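Local coordinates for periplasmic oligopeptide-binding protein (Burkholderia pseudomallei, PDB 3ZS6), which probably binds oligopeptides in the periplasm and hands them to an ABC transporter for uptake, at residues 8-13 with 217-222; 231-236 with 493-498; 289-294 with 362-367. One frame throughout, in Å; residues are numbered along the deposited sequence. Where two conformers were deposited one is given.

Contact 1 of 3, residues 8-13 with 217-222; sequences TRQVPA and ENDETA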
loop_
_atom_site.group_PDB
_atom_site.type_symbol
_atom_site.label_atom_id
_atom_site.label_comp_id
_atom_site.label_asym_id
_atom_site.label_seq_id
_atom_site.Cartn_x
_atom_site.Cartn_y
_atom_site.Cartn_z
ATOM N N THR A 8 -12.452 18.386 0.388
ATOM C CA THR A 8 -11.175 18.482 1.086
ATOM C C THR A 8 -10.915 17.185 1.850
ATOM O O THR A 8 -11.702 16.806 2.729
ATOM C CB THR A 8 -11.163 19.667 2.068
ATOM O OG1 THR A 8 -11.366 20.883 1.347
ATOM C CG2 THR A 8 -9.831 19.747 2.820
ATOM N N ARG A 9 -9.819 16.510 1.505
ATOM C CA ARG A 9 -9.478 15.212 2.091
ATOM C C ARG A 9 -8.165 15.312 2.864
ATOM O O ARG A 9 -7.214 15.934 2.393
ATOM C CB ARG A 9 -9.322 14.146 0.990
ATOM C CG ARG A 9 -10.512 14.049 0.022
ATOM C CD ARG A 9 -10.179 13.148 -1.186
ATOM N NE ARG A 9 -9.887 11.767 -0.789
ATOM C CZ ARG A 9 -10.172 10.694 -1.523
ATOM N NH1 ARG A 9 -10.756 10.836 -2.711
ATOM N NH2 ARG A 9 -9.879 9.474 -1.063
ATOM N N GLN A 10 -8.108 14.686 4.036
ATOM C CA GLN A 10 -6.885 14.700 4.845
ATOM C C GLN A 10 -6.057 13.449 4.572
ATOM O O GLN A 10 -6.586 12.331 4.577
ATOM C CB GLN A 10 -7.207 14.802 6.342
ATOM C CG GLN A 10 -5.966 14.704 7.268
ATOM C CD GLN A 10 -5.957 13.458 8.164
ATOM O OE1 GLN A 10 -7.005 12.944 8.558
ATOM N NE2 GLN A 10 -4.761 12.991 8.509
ATOM N N VAL A 11 -4.765 13.638 4.313
ATOM C CA VAL A 11 -3.840 12.505 4.178
ATOM C C VAL A 11 -2.805 12.501 5.317
ATOM O O VAL A 11 -2.507 13.549 5.893
ATOM C CB VAL A 11 -3.171 12.467 2.787
ATOM C CG1 VAL A 11 -4.204 12.093 1.703
ATOM C CG2 VAL A 11 -2.508 13.801 2.470
ATOM N N PRO A 12 -2.265 11.315 5.655
ATOM C CA PRO A 12 -1.460 11.160 6.880
ATOM C C PRO A 12 -0.052 11.761 6.804
ATOM O O PRO A 12 0.614 11.866 7.832
ATOM C CB PRO A 12 -1.380 9.637 7.056
ATOM C CG PRO A 12 -1.496 9.100 5.638
ATOM C CD PRO A 12 -2.481 10.030 4.960
ATOM N N ALA A 13 0.392 12.157 5.615
ATOM C CA ALA A 13 1.742 12.696 5.454
ATOM C C ALA A 13 1.909 13.346 4.080
ATOM O O ALA A 13 1.059 13.171 3.203
ATOM C CB ALA A 13 2.777 11.589 5.642
ATOM N N GLU A 217 -0.419 15.156 10.097
ATOM C CA GLU A 217 0.191 13.981 10.700
ATOM C C GLU A 217 -0.569 13.499 11.924
ATOM O O GLU A 217 -0.612 12.306 12.208
ATOM C CB GLU A 217 1.652 14.274 11.066
ATOM C CG GLU A 217 2.506 14.702 9.867
ATOM C CD GLU A 217 2.166 16.109 9.363
ATOM O OE1 GLU A 217 1.473 16.863 10.086
ATOM O OE2 GLU A 217 2.596 16.463 8.241
ATOM N N ASN A 218 -1.169 14.446 12.636
ATOM C CA ASN A 218 -1.815 14.189 13.915
ATOM C C ASN A 218 -3.330 14.001 13.766
ATOM O O ASN A 218 -4.032 14.912 13.326
ATOM C CB ASN A 218 -1.517 15.353 14.862
ATOM C CG ASN A 218 -2.040 15.118 16.263
ATOM O OD1 ASN A 218 -3.226 15.310 16.535
ATOM N ND2 ASN A 218 -1.152 14.709 17.168
ATOM N N ASP A 219 -3.827 12.821 14.125
ATOM C CA ASP A 219 -5.244 12.504 13.931
ATOM C C ASP A 219 -6.173 13.398 14.759
ATOM O O ASP A 219 -7.295 13.693 14.347
ATOM C CB ASP A 219 -5.510 11.026 14.222
ATOM C CG ASP A 219 -4.809 10.100 13.233
ATOM O OD1 ASP A 219 -5.012 10.268 12.012
ATOM O OD2 ASP A 219 -4.048 9.210 13.676
ATOM N N GLU A 220 -5.705 13.832 15.925
ATOM C CA GLU A 220 -6.502 14.720 16.766
ATOM C C GLU A 220 -6.704 16.082 16.117
ATOM O O GLU A 220 -7.806 16.633 16.141
ATOM C CB GLU A 220 -5.885 14.874 18.159
ATOM C CG GLU A 220 -6.494 13.946 19.204
ATOM C CD GLU A 220 -7.933 14.310 19.553
ATOM O OE1 GLU A 220 -8.387 15.410 19.165
ATOM O OE2 GLU A 220 -8.607 13.494 20.219
ATOM N N THR A 221 -5.637 16.622 15.541
ATOM C CA THR A 221 -5.708 17.875 14.804
ATOM C C THR A 221 -6.641 17.716 13.602
ATOM O O THR A 221 -7.438 18.608 13.296
ATOM C CB THR A 221 -4.313 18.305 14.303
ATOM O OG1 THR A 221 -3.492 18.671 15.421
ATOM C CG2 THR A 221 -4.421 19.482 13.342
ATOM N N ALA A 222 -6.542 16.572 12.926
ATOM C CA ALA A 222 -7.443 16.261 11.812
ATOM C C ALA A 222 -8.898 16.277 12.271
ATOM O O ALA A 222 -9.779 16.788 11.571
ATOM C CB ALA A 222 -7.099 14.900 11.206
HETATM O O HOH W 1 -7.409 11.109 10.512
HETATM O O HOH W 2 -3.462 11.013 10.111
HETATM O O HOH W 3 0.554 10.552 10.052
#

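Contact 2 of 3, residues 231-236 with 493-498; sequences IDYTYS and YIDMRA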
loop_
_atom_site.group_PDB
_atom_site.type_symbol
_atom_site.label_atom_id
_atom_site.label_comp_id
_atom_site.label_asym_id
_atom_site.label_seq_id
_atom_site.Cartn_x
_atom_site.Cartn_y
_atom_site.Cartn_z
ATOM N N ILE A 231 -12.416 20.108 6.864
ATOM C CA ILE A 231 -12.135 18.857 6.167
ATOM C C ILE A 231 -13.439 18.086 5.996
ATOM O O ILE A 231 -14.281 18.114 6.883
ATOM C CB ILE A 231 -11.157 17.996 6.992
ATOM C CG1 ILE A 231 -9.801 18.690 7.094
ATOM C CG2 ILE A 231 -11.008 16.608 6.381
ATOM C CD1 ILE A 231 -8.831 17.995 8.032
ATOM N N ASP A 232 -13.615 17.395 4.874
ATOM C CA ASP A 232 -14.855 16.642 4.664
ATOM C C ASP A 232 -14.661 15.140 4.841
ATOM O O ASP A 232 -15.636 14.384 4.898
ATOM C CB ASP A 232 -15.409 16.874 3.253
ATOM C CG ASP A 232 -15.544 18.342 2.907
ATOM O OD1 ASP A 232 -16.380 19.025 3.531
ATOM O OD2 ASP A 232 -14.825 18.802 1.996
ATOM N N TYR A 233 -13.400 14.718 4.922
ATOM C CA TYR A 233 -13.025 13.328 4.690
ATOM C C TYR A 233 -11.673 13.112 5.363
ATOM O O TYR A 233 -10.654 13.568 4.853
ATOM C CB TYR A 233 -12.900 13.141 3.170
ATOM C CG TYR A 233 -12.722 11.736 2.623
ATOM C CD1 TYR A 233 -11.542 11.024 2.830
ATOM C CD2 TYR A 233 -13.720 11.141 1.846
ATOM C CE1 TYR A 233 -11.367 9.746 2.299
ATOM C CE2 TYR A 233 -13.556 9.864 1.310
ATOM C CZ TYR A 233 -12.379 9.173 1.544
ATOM O OH TYR A 233 -12.208 7.910 1.025
ATOM N N THR A 234 -11.658 12.436 6.512
ATOM C CA THR A 234 -10.404 12.228 7.232
ATOM C C THR A 234 -9.695 10.968 6.759
ATOM O O THR A 234 -10.278 10.125 6.085
ATOM C CB THR A 234 -10.606 12.097 8.769
ATOM O OG1 THR A 234 -11.202 10.827 9.077
ATOM C CG2 THR A 234 -11.470 13.233 9.317
ATOM N N TYR A 235 -8.437 10.830 7.156
ATOM C CA TYR A 235 -7.686 9.621 6.859
ATOM C C TYR A 235 -8.166 8.462 7.737
ATOM O O TYR A 235 -8.470 7.370 7.245
ATOM C CB TYR A 235 -6.197 9.871 7.074
ATOM C CG TYR A 235 -5.369 8.609 7.056
ATOM C CD1 TYR A 235 -5.244 7.856 5.893
ATOM C CD2 TYR A 235 -4.709 8.171 8.202
ATOM C CE1 TYR A 235 -4.488 6.695 5.867
ATOM C CE2 TYR A 235 -3.941 7.016 8.187
ATOM C CZ TYR A 235 -3.835 6.284 7.019
ATOM O OH TYR A 235 -3.082 5.135 7.006
ATOM N N SER A 236 -8.259 8.712 9.038
ATOM C CA SER A 236 -8.689 7.703 9.999
ATOM C C SER A 236 -9.410 8.372 11.172
ATOM O O SER A 236 -10.040 9.411 11.010
ATOM C CB SER A 236 -7.474 6.914 10.496
ATOM O OG SER A 236 -7.836 5.951 11.467
ATOM N N TYR A 493 -12.451 -2.711 -0.043
ATOM C CA TYR A 493 -11.565 -3.288 0.967
ATOM C C TYR A 493 -10.079 -2.901 0.864
ATOM O O TYR A 493 -9.329 -3.040 1.833
ATOM C CB TYR A 493 -11.725 -4.817 1.001
ATOM C CG TYR A 493 -13.158 -5.256 1.235
ATOM C CD1 TYR A 493 -13.817 -4.945 2.425
ATOM C CD2 TYR A 493 -13.856 -5.962 0.267
ATOM C CE1 TYR A 493 -15.133 -5.340 2.643
ATOM C CE2 TYR A 493 -15.175 -6.360 0.476
ATOM C CZ TYR A 493 -15.806 -6.047 1.663
ATOM O OH TYR A 493 -17.108 -6.443 1.870
ATOM N N ILE A 494 -9.638 -2.423 -0.294
ATOM C CA ILE A 494 -8.258 -1.952 -0.380
ATOM C C ILE A 494 -8.179 -0.439 -0.222
ATOM O O ILE A 494 -7.115 0.151 -0.337
ATOM C CB ILE A 494 -7.526 -2.431 -1.654
ATOM C CG1 ILE A 494 -8.038 -1.726 -2.902
ATOM C CG2 ILE A 494 -7.624 -3.949 -1.799
ATOM C CD1 ILE A 494 -7.189 -2.040 -4.136
ATOM N N ASP A 495 -9.322 0.173 0.068
ATOM C CA ASP A 495 -9.398 1.607 0.340
ATOM C C ASP A 495 -8.790 2.472 -0.761
ATOM O O ASP A 495 -8.041 3.418 -0.488
ATOM C CB ASP A 495 -8.792 1.963 1.708
ATOM C CG ASP A 495 -9.106 3.404 2.126
ATOM O OD1 ASP A 495 -10.092 3.992 1.620
ATOM O OD2 ASP A 495 -8.370 3.955 2.954
ATOM N N MET A 496 -9.116 2.143 -2.008
ATOM C CA MET A 496 -8.722 2.970 -3.138
ATOM C C MET A 496 -9.962 3.706 -3.643
ATOM O O MET A 496 -10.667 3.241 -4.555
ATOM C CB MET A 496 -8.056 2.129 -4.235
ATOM C CG MET A 496 -6.545 1.873 -4.008
ATOM S SD MET A 496 -5.525 3.374 -4.134
ATOM C CE MET A 496 -4.928 3.611 -2.453
ATOM N N ARG A 497 -10.231 4.847 -3.023
ATOM C CA ARG A 497 -11.471 5.577 -3.262
ATOM C C ARG A 497 -11.191 6.910 -3.937
ATOM O O ARG A 497 -10.767 7.869 -3.293
ATOM C CB ARG A 497 -12.222 5.783 -1.933
ATOM C CG ARG A 497 -12.644 4.466 -1.226
ATOM C CD ARG A 497 -13.177 4.737 0.188
ATOM N NE ARG A 497 -14.090 3.696 0.675
ATOM C CZ ARG A 497 -13.757 2.721 1.523
ATOM N NH1 ARG A 497 -12.510 2.619 1.988
ATOM N NH2 ARG A 497 -14.676 1.835 1.899
ATOM N N ALA A 498 -11.415 6.949 -5.244
ATOM C CA ALA A 498 -11.111 8.119 -6.058
ATOM C C ALA A 498 -12.145 9.208 -5.860
ATOM O O ALA A 498 -13.325 8.930 -5.635
ATOM C CB ALA A 498 -11.039 7.727 -7.533
HETATM O O HOH W 4 -9.765 6.574 0.969
#

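Contact 3 of 3, residues 289-294 with 362-367; sequences EILTSK and KKVALF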
loop_
_atom_site.group_PDB
_atom_site.type_symbol
_atom_site.label_atom_id
_atom_site.label_comp_id
_atom_site.label_asym_id
_atom_site.label_seq_id
_atom_site.Cartn_x
_atom_site.Cartn_y
_atom_site.Cartn_z
ATOM N N GLU A 289 -3.816 -8.553 22.042
ATOM C CA GLU A 289 -5.180 -8.466 22.530
ATOM C C GLU A 289 -5.355 -7.158 23.295
ATOM O O GLU A 289 -6.298 -6.407 23.048
ATOM C CB GLU A 289 -5.515 -9.671 23.416
ATOM C CG GLU A 289 -6.906 -10.232 23.178
ATOM C CD GLU A 289 -8.000 -9.206 23.417
ATOM O OE1 GLU A 289 -7.843 -8.371 24.333
ATOM O OE2 GLU A 289 -9.015 -9.232 22.686
ATOM N N ILE A 290 -4.426 -6.888 24.209
ATOM C CA ILE A 290 -4.408 -5.631 24.947
ATOM C C ILE A 290 -4.180 -4.444 24.013
ATOM O O ILE A 290 -4.824 -3.401 24.145
ATOM C CB ILE A 290 -3.321 -5.650 26.044
ATOM C CG1 ILE A 290 -3.672 -6.678 27.127
ATOM C CG2 ILE A 290 -3.163 -4.279 26.663
ATOM C CD1 ILE A 290 -2.565 -6.894 28.135
ATOM N N LEU A 291 -3.262 -4.615 23.066
ATOM C CA LEU A 291 -2.964 -3.581 22.085
ATOM C C LEU A 291 -4.238 -3.113 21.392
ATOM O O LEU A 291 -4.518 -1.920 21.330
ATOM C CB LEU A 291 -1.946 -4.094 21.054
ATOM C CG LEU A 291 -1.597 -3.138 19.904
ATOM C CD1 LEU A 291 -1.208 -1.755 20.428
ATOM C CD2 LEU A 291 -0.484 -3.715 19.027
ATOM N N THR A 292 -5.020 -4.063 20.888
ATOM C CA THR A 292 -6.208 -3.726 20.113
ATOM C C THR A 292 -7.411 -3.305 20.966
ATOM O O THR A 292 -8.117 -2.348 20.627
ATOM C CB THR A 292 -6.616 -4.866 19.161
ATOM O OG1 THR A 292 -6.742 -6.084 19.903
ATOM C CG2 THR A 292 -5.564 -5.048 18.066
ATOM N N SER A 293 -7.638 -3.992 22.077
ATOM C CA SER A 293 -8.812 -3.721 22.897
ATOM C C SER A 293 -8.657 -2.459 23.739
ATOM O O SER A 293 -9.638 -1.769 24.016
ATOM C CB SER A 293 -9.138 -4.915 23.796
ATOM O OG SER A 293 -8.145 -5.101 24.792
ATOM N N LYS A 294 -7.426 -2.155 24.141
ATOM C CA LYS A 294 -7.186 -1.052 25.071
ATOM C C LYS A 294 -6.482 0.170 24.485
ATOM O O LYS A 294 -6.623 1.278 25.007
ATOM C CB LYS A 294 -6.388 -1.548 26.278
ATOM C CG LYS A 294 -7.076 -2.651 27.075
ATOM C CD LYS A 294 -6.268 -3.003 28.313
ATOM C CE LYS A 294 -6.863 -4.187 29.071
ATOM N NZ LYS A 294 -5.974 -4.631 30.190
ATOM N N LYS A 362 2.856 6.493 17.893
ATOM C CA LYS A 362 3.583 6.732 19.128
ATOM C C LYS A 362 3.051 5.851 20.253
ATOM O O LYS A 362 3.833 5.256 21.004
ATOM C CB LYS A 362 3.520 8.206 19.537
ATOM C CG LYS A 362 4.222 8.478 20.869
ATOM C CD LYS A 362 4.295 9.968 21.205
ATOM C CE LYS A 362 5.201 10.202 22.409
ATOM N NZ LYS A 362 5.262 11.634 22.825
ATOM N N LYS A 363 1.727 5.773 20.370
ATOM C CA LYS A 363 1.093 4.944 21.398
ATOM C C LYS A 363 1.457 3.473 21.233
ATOM O O LYS A 363 1.787 2.790 22.203
ATOM C CB LYS A 363 -0.431 5.097 21.364
ATOM C CG LYS A 363 -0.970 6.365 22.032
ATOM C CD LYS A 363 -2.502 6.447 21.925
ATOM C CE LYS A 363 -3.053 7.688 22.633
ATOM N NZ LYS A 363 -4.549 7.720 22.645
ATOM N N VAL A 364 1.379 2.980 20.002
ATOM C CA VAL A 364 1.741 1.595 19.727
ATOM C C VAL A 364 3.214 1.341 20.072
ATOM O O VAL A 364 3.554 0.325 20.677
ATOM C CB VAL A 364 1.450 1.217 18.258
ATOM C CG1 VAL A 364 1.836 -0.229 17.995
ATOM C CG2 VAL A 364 -0.033 1.426 17.947
ATOM N N ALA A 365 4.082 2.276 19.694
ATOM C CA ALA A 365 5.512 2.149 19.958
ATOM C C ALA A 365 5.842 2.144 21.461
ATOM O O ALA A 365 6.670 1.349 21.920
ATOM C CB ALA A 365 6.280 3.248 19.245
ATOM N N LEU A 366 5.209 3.038 22.218
ATOM C CA LEU A 366 5.390 3.072 23.667
ATOM C C LEU A 366 4.971 1.741 24.292
ATOM O O LEU A 366 5.600 1.251 25.238
ATOM C CB LEU A 366 4.592 4.229 24.290
ATOM C CG LEU A 366 5.238 5.610 24.136
ATOM C CD1 LEU A 366 4.250 6.753 24.413
ATOM C CD2 LEU A 366 6.475 5.732 25.022
ATOM N N PHE A 367 3.899 1.162 23.759
ATOM C CA PHE A 367 3.432 -0.135 24.232
ATOM C C PHE A 367 4.464 -1.229 23.967
ATOM O O PHE A 367 4.815 -1.984 24.869
ATOM C CB PHE A 367 2.093 -0.506 23.588
ATOM C CG PHE A 367 1.560 -1.841 24.038
ATOM C CD1 PHE A 367 1.092 -2.011 25.333
ATOM C CD2 PHE A 367 1.521 -2.919 23.166
ATOM C CE1 PHE A 367 0.603 -3.236 25.756
ATOM C CE2 PHE A 367 1.026 -4.149 23.578
ATOM C CZ PHE A 367 0.569 -4.308 24.874
#

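Contact 1 of 3, residues 8-13 with 217-222
Q10 and A222 meet directly: the amide of Q10 lies against the methyl of A222, with OE1 3.3 Å from A222 CB and CD 3.6 Å from the same atom. CG of Q10 sits anti to the backbone N (chi1 175°), which sends the amide off the strand toward the first turn of the facing helix. A second touch lies two residues on, at P12, whose carbonyl receives a CA-H...O contact from E217: P12 O lies 3.6 Å from E217 CA. Water does the rest of the bridging. One molecule accepts from Q10 NE2 at 2.9 Å and donates to D219 OD1 at 2.6 Å; another donates to both P12 O (2.6 Å) and E217 O (3.0 Å). Further out, the Y235 backbone N bonds to Q10 OE1 and helps fix the rotation of the amide. On the helix side, N218 is the N-cap: its OD1 takes T221 N at 2.9 Å, in the carbonyl plane and on a lone pair, while D219 N is held by D359. Strand 6-11 pairs with parallel strand 210-215 and bonds to the 232-233 backbone as well, making this a strand-to-helix joint in what is probably a lobe of the periplasmic binding protein fold.

Contact 2 of 3, residues 231-236 with 493-498
R497 crosses the end of Y233 at about a right angle, and its aliphatic part does the touching. Starting at the root, R497 CB stands 3.6 Å from Y233 OH; CG passes by a little farther off, and CD closes in again to 3.4 Å from the same OH. Extended from CG to NE, the chain carries the guanidinium past the phenol, its plane turned 60° from the ring. At the tip, NH1 reaches D495 OD1 at 2.8 Å in a salt bridge, with an N-H...O angle of 155°. The oxygen lies in the guanidinium plane but is approached from above the carboxylate plane. NH2 bonds to the T489 carbonyl O, and both terminal nitrogens are thus held. The phenol finds the same carboxylate indirectly: a water at the edge of the ring, in its plane, is 2.8 Å from Y233 OH and donates to D495 OD1 at 2.7 Å. R479 makes a salt bridge to the other carboxylate oxygen, OD2, and R9 makes a cation-pi contact with the Y233 ring. In the conformer given, M496, between the two salt-bridge partners in sequence, packs on an acidic side chain of the bound peptide. With an arginine at each oxygen, buried D495 is probably ionised, since the two arginines would favour that form, and the water lets the tyrosine hydroxyl share the network without touching the carboxylate.

Contact 3 of 3, residues 289-294 with 362-367
F367 is the main bump here, its ring pushed into the hollow between I290 and L291 on the neighbouring helix. CG of F367 is anti to the backbone N (chi1 180°), and this throws the ring outward across the gap between the helices. One side of its tip meets the I290 branch methyl, CE1 to CG2 at 4.0 Å; the other meets the root of L291, CE2 to CB at 3.9 Å. Both approaches are oblique to the ring. L291 answers in the reverse direction: its CD1 fits between F367 and V364, 4.0 Å from F367 CD2 and 4.2 Å from V364 CG1. The two short helical segments run roughly antiparallel, at 148°, with axes 11.3 Å apart at their closest, a wide spacing that the phenyl ring and the leucine branch bridge. Two of these side chains also pack on the sheet: L291 on F473, V364 on Y262, Y264 and L472. Within helix 288-296, a wider pi-type turn runs through 291-294. Between these two segments every touching atom is carbon, consistent with an interface held by dispersion and the exclusion of water, in which the fit of shapes matters.

Overall arrangement
Contacts 1 and 2 are buried neighbours, their centres 11 Å apart, and they share a seam: strand 6-11 borders the loop holding 231-236, and R9 NH2 reaches the R497 carbonyl O at 2.9 Å while T8 N bonds to D232 OD2. Contact 3 sits apart, about 20 Å from contact 1 and 23 Å from contact 2 between centres, only partly buried and farthest from the middle of the chain. Chemistry follows place. Water bridges both inner contacts, linking an amide, a carboxylate and backbone carbonyls in the first and joining a network of paired charges in the second, the one that adjoins the bound peptide. Contact 3 joins two helices against a different sheet through hydrocarbon alone.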